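PDB 6FBX: BCL2-like 10 from Danio rerio, which acts as a pro-survival member of the Bcl-2 family in apoptosis regulation, binding the BH3 segment of Bad, and may have channel activity. Local coordinates for residues A123-G127 against G128-D132; L9-Q12 against T13-L16. All coordinates share one frame; numbering follows the deposited sequence.

Contact 1. Residues A123-G127 against G128-D132; sequences ADYLG and GEKQD
Tyr125 meets both Glu129 and Lys130 where helix 112-129 of the all-helical Bcl-2 fold runs out and, one residue on, helix 131-136 begins. The backbone bonds record a widening of the last turn. Gly128 N bonds weakly to Asp124 O, and Glu129 N is shared, also weakly, between Asp124 O and Tyr125 O, whereas the firmer bond, 3.0 Å from Lys130 N to Tyr125 O, spans five residues, as in a pi-type turn. Lys130, the first residue to leave helical geometry, is also the N-cap of the next helix.

Side-chain packing centres on the Tyr125 ring, swung toward the C-terminal end of its helix with CG anti to the backbone N (chi1 -177°). Lys130 runs alongside it, CG over one face and CE 3.1 Å from Tyr125 OH. The Glu129 carboxylate stands at the ring edge, OE2 3.5 Å from Tyr125 CD2, its plane turned 64° from that of the ring. Replacing Tyr125 by an alanine would probably leave the aliphatic part of Lys130 without the ring it lies on and break the water link to Glu129.

That link is polar: one water sits 2.5 Å from Tyr125 OH, in the ring plane, and donates to Glu129 OE1. Beyond the turn, the extended Gln131 side chain reaches back to the end of the preceding helix, and NE2 donates almost straight (170°) to a lone pair of Gly128 O at 2.8 Å.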
# COMPACT_ATOMS: atom_id res chain seq x y z
N ALA A 123 -3.53 5.91 -4.12
CA ALA A 123 -3.25 6.62 -5.36
C ALA A 123 -3.05 8.11 -5.11
O ALA A 123 -2.12 8.72 -5.65
CB ALA A 123 -4.39 6.39 -6.36
N ASP A 124 -3.92 8.72 -4.31
CA ASP A 124 -3.78 10.15 -4.03
C ASP A 124 -2.48 10.45 -3.31
O ASP A 124 -1.82 11.46 -3.59
CB ASP A 124 -4.97 10.66 -3.21
CG ASP A 124 -6.24 10.77 -4.03
OD1 ASP A 124 -7.34 10.73 -3.44
OD2 ASP A 124 -6.15 10.90 -5.27
N TYR A 125 -2.08 9.58 -2.38
CA TYR A 125 -0.90 9.85 -1.56
C TYR A 125 0.38 9.72 -2.38
O TYR A 125 1.21 10.63 -2.41
CB TYR A 125 -0.87 8.91 -0.36
CG TYR A 125 0.29 9.17 0.57
CD1 TYR A 125 1.34 8.28 0.66
CD2 TYR A 125 0.33 10.33 1.33
CE1 TYR A 125 2.41 8.52 1.51
CE2 TYR A 125 1.39 10.59 2.17
CZ TYR A 125 2.43 9.68 2.26
OH TYR A 125 3.49 9.94 3.10
N LEU A 126 0.55 8.59 -3.06
CA LEU A 126 1.78 8.37 -3.83
C LEU A 126 1.81 9.24 -5.08
O LEU A 126 2.82 9.88 -5.38
CB LEU A 126 1.92 6.90 -4.19
CG LEU A 126 2.04 5.93 -3.01
CD1 LEU A 126 2.12 4.49 -3.51
CD2 LEU A 126 3.24 6.25 -2.13
N GLY A 127 0.70 9.28 -5.82
CA GLY A 127 0.66 10.04 -7.06
C GLY A 127 0.57 11.54 -6.85
O GLY A 127 0.95 12.30 -7.75
N GLY A 128 0.07 11.98 -5.70
CA GLY A 128 -0.03 13.39 -5.42
C GLY A 128 1.05 13.86 -4.46
O GLY A 128 1.93 14.64 -4.84
N GLU A 129 1.00 13.38 -3.22
CA GLU A 129 1.91 13.87 -2.19
C GLU A 129 3.35 13.47 -2.47
O GLU A 129 4.27 14.23 -2.16
CB GLU A 129 1.46 13.35 -0.83
CG GLU A 129 1.94 14.19 0.34
CD GLU A 129 1.02 14.11 1.55
OE1 GLU A 129 1.50 14.32 2.68
OE2 GLU A 129 -0.19 13.83 1.36
N LYS A 130 3.58 12.30 -3.07
CA LYS A 130 4.92 11.78 -3.31
C LYS A 130 5.27 11.75 -4.80
O LYS A 130 6.11 10.95 -5.22
CB LYS A 130 5.07 10.39 -2.70
CG LYS A 130 4.79 10.34 -1.20
CD LYS A 130 5.71 11.27 -0.44
CE LYS A 130 5.58 11.09 1.07
NZ LYS A 130 6.50 11.99 1.82
N GLN A 131 4.66 12.62 -5.60
CA GLN A 131 4.90 12.59 -7.04
C GLN A 131 6.37 12.82 -7.37
O GLN A 131 6.91 12.20 -8.29
CB GLN A 131 4.01 13.61 -7.74
CG GLN A 131 4.23 15.05 -7.30
CD GLN A 131 3.21 15.99 -7.90
OE1 GLN A 131 3.40 16.53 -8.98
NE2 GLN A 131 2.10 16.18 -7.19
N ASP A 132 7.03 13.72 -6.64
CA ASP A 132 8.42 14.02 -6.97
C ASP A 132 9.32 12.81 -6.77
O ASP A 132 10.16 12.50 -7.62
CB ASP A 132 8.92 15.21 -6.15
CG ASP A 132 8.33 16.53 -6.62
OD1 ASP A 132 7.86 16.61 -7.77
OD2 ASP A 132 8.34 17.50 -5.83
O HOH W 1 3.69 12.29 4.04

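Contact 2. Residues L9-Q12 against T13-L16; sequences LREQ and TLLL
Thr13 binds back to Leu9 through two donors at once, and this is the tight, buried side of the contact. Leu9 O receives Thr13 N at 2.9 Å and Thr13 OG1 at 2.8 Å, the two arriving from opposite faces of the carbonyl plane. With chi1 at -56°, OG1 lies beside the backbone N, which turns the hydroxyl back over the preceding turn; the same oxygen is also hydrogen-bonded to Trp140 NE1, joining this helix to helix 139-146. Leu9 itself packs on Gln131 and Val135 of helix 131-136.

The two segments are consecutive turns of helix 2-24, the N-terminal helix of the Bcl-2 fold. Leu14, Leu15 and Leu16 continue the i to i-4 ladder onto Arg10, Glu11 and Gln12, the bond from Leu15 N to Glu11 O being nearly straight at 172°. Leu14 is buried against Ala119 and Ala123 of helix 112-129.

Side chains touch more sparsely elsewhere. Arg10 runs beside Leu14, pointing the same way, with NH2 3.9 Å from Leu14 CD2, while its NE forms a salt bridge with Asp124. On the solvent side, the Glu11 chain bends at chi2 (52°) and brings OE1 within 4.0 Å of Leu14 CD2. Its other oxygen, OE2, approaches the exposed Leu15 across the helix surface, 3.5 Å from Leu15 CG.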
# COMPACT_ATOMS: atom_id res chain seq x y z
N LEU A 9 0.31 9.77 -12.78
CA LEU A 9 0.81 8.90 -11.73
C LEU A 9 -0.31 8.41 -10.83
O LEU A 9 -0.31 7.26 -10.39
CB LEU A 9 1.87 9.63 -10.89
CG LEU A 9 3.21 9.89 -11.57
CD1 LEU A 9 4.04 10.80 -10.70
CD2 LEU A 9 3.94 8.59 -11.84
N ARG A 10 -1.28 9.28 -10.53
CA ARG A 10 -2.40 8.87 -9.69
C ARG A 10 -3.20 7.76 -10.36
O ARG A 10 -3.57 6.77 -9.71
CB ARG A 10 -3.29 10.08 -9.39
CG ARG A 10 -4.28 9.86 -8.26
CD ARG A 10 -5.70 9.65 -8.76
NE ARG A 10 -6.65 9.52 -7.66
CZ ARG A 10 -7.93 9.19 -7.80
NH1 ARG A 10 -8.71 9.10 -6.73
NH2 ARG A 10 -8.44 8.97 -9.01
N GLU A 11 -3.45 7.88 -11.66
CA GLU A 11 -4.22 6.85 -12.35
C GLU A 11 -3.43 5.55 -12.46
O GLU A 11 -4.00 4.46 -12.29
CB GLU A 11 -4.64 7.34 -13.74
CG GLU A 11 -5.54 6.37 -14.49
CD GLU A 11 -6.74 5.94 -13.66
OE1 GLU A 11 -7.47 6.83 -13.16
OE2 GLU A 11 -6.95 4.72 -13.50
N GLN A 12 -2.13 5.63 -12.76
CA GLN A 12 -1.31 4.43 -12.81
C GLN A 12 -1.29 3.72 -11.46
O GLN A 12 -1.37 2.48 -11.40
CB GLN A 12 0.12 4.78 -13.23
CG GLN A 12 0.24 5.34 -14.64
CD GLN A 12 -0.10 4.31 -15.69
OE1 GLN A 12 0.62 3.33 -15.87
NE2 GLN A 12 -1.20 4.53 -16.40
N THR A 13 -1.18 4.48 -10.38
CA THR A 13 -1.17 3.90 -9.04
C THR A 13 -2.53 3.30 -8.69
O THR A 13 -2.61 2.23 -8.08
CB THR A 13 -0.77 4.96 -8.01
OG1 THR A 13 0.50 5.51 -8.37
CG2 THR A 13 -0.68 4.36 -6.62
N LEU A 14 -3.62 3.98 -9.07
CA LEU A 14 -4.95 3.47 -8.78
C LEU A 14 -5.16 2.10 -9.42
O LEU A 14 -5.65 1.17 -8.78
CB LEU A 14 -6.01 4.46 -9.27
CG LEU A 14 -7.47 4.10 -8.98
CD1 LEU A 14 -7.74 4.02 -7.49
CD2 LEU A 14 -8.40 5.10 -9.64
N LEU A 15 -4.80 1.97 -10.70
CA LEU A 15 -4.91 0.68 -11.37
C LEU A 15 -4.12 -0.39 -10.63
O LEU A 15 -4.59 -1.52 -10.45
CB LEU A 15 -4.43 0.79 -12.82
CG LEU A 15 -5.25 1.68 -13.75
CD1 LEU A 15 -4.52 1.91 -15.06
CD2 LEU A 15 -6.62 1.07 -14.01
N LEU A 16 -2.91 -0.05 -10.18
CA LEU A 16 -2.07 -1.01 -9.47
C LEU A 16 -2.69 -1.39 -8.13
O LEU A 16 -2.77 -2.57 -7.78
CB LEU A 16 -0.68 -0.42 -9.28
CG LEU A 16 0.43 -1.39 -8.88
CD1 LEU A 16 0.71 -2.37 -10.01
CD2 LEU A 16 1.68 -0.62 -8.50

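Overall arrangement
Although contact 2 closes more than a hundred residues before contact 1 opens, their centres lie about 10 Å apart, because helix 2-24 packs against helix 112-129. The two are joined directly by the salt bridge between Asp124 OD2 and Arg10 NE, 2.8 Å long. Beside it Ala123 packs closely on helix 2-24, its CB 3.5 Å from Arg10 O and its CA 3.6 Å from Thr13 CG2, consistent with a small residue at the interface. Contact 2 therefore presents one face to the C-terminal half of helix 112-129, while the Tyr125 side of contact 1 packs on Val81. Contact 1 is centred about 12 Å from the centre of the chain and contact 2 about 10 Å.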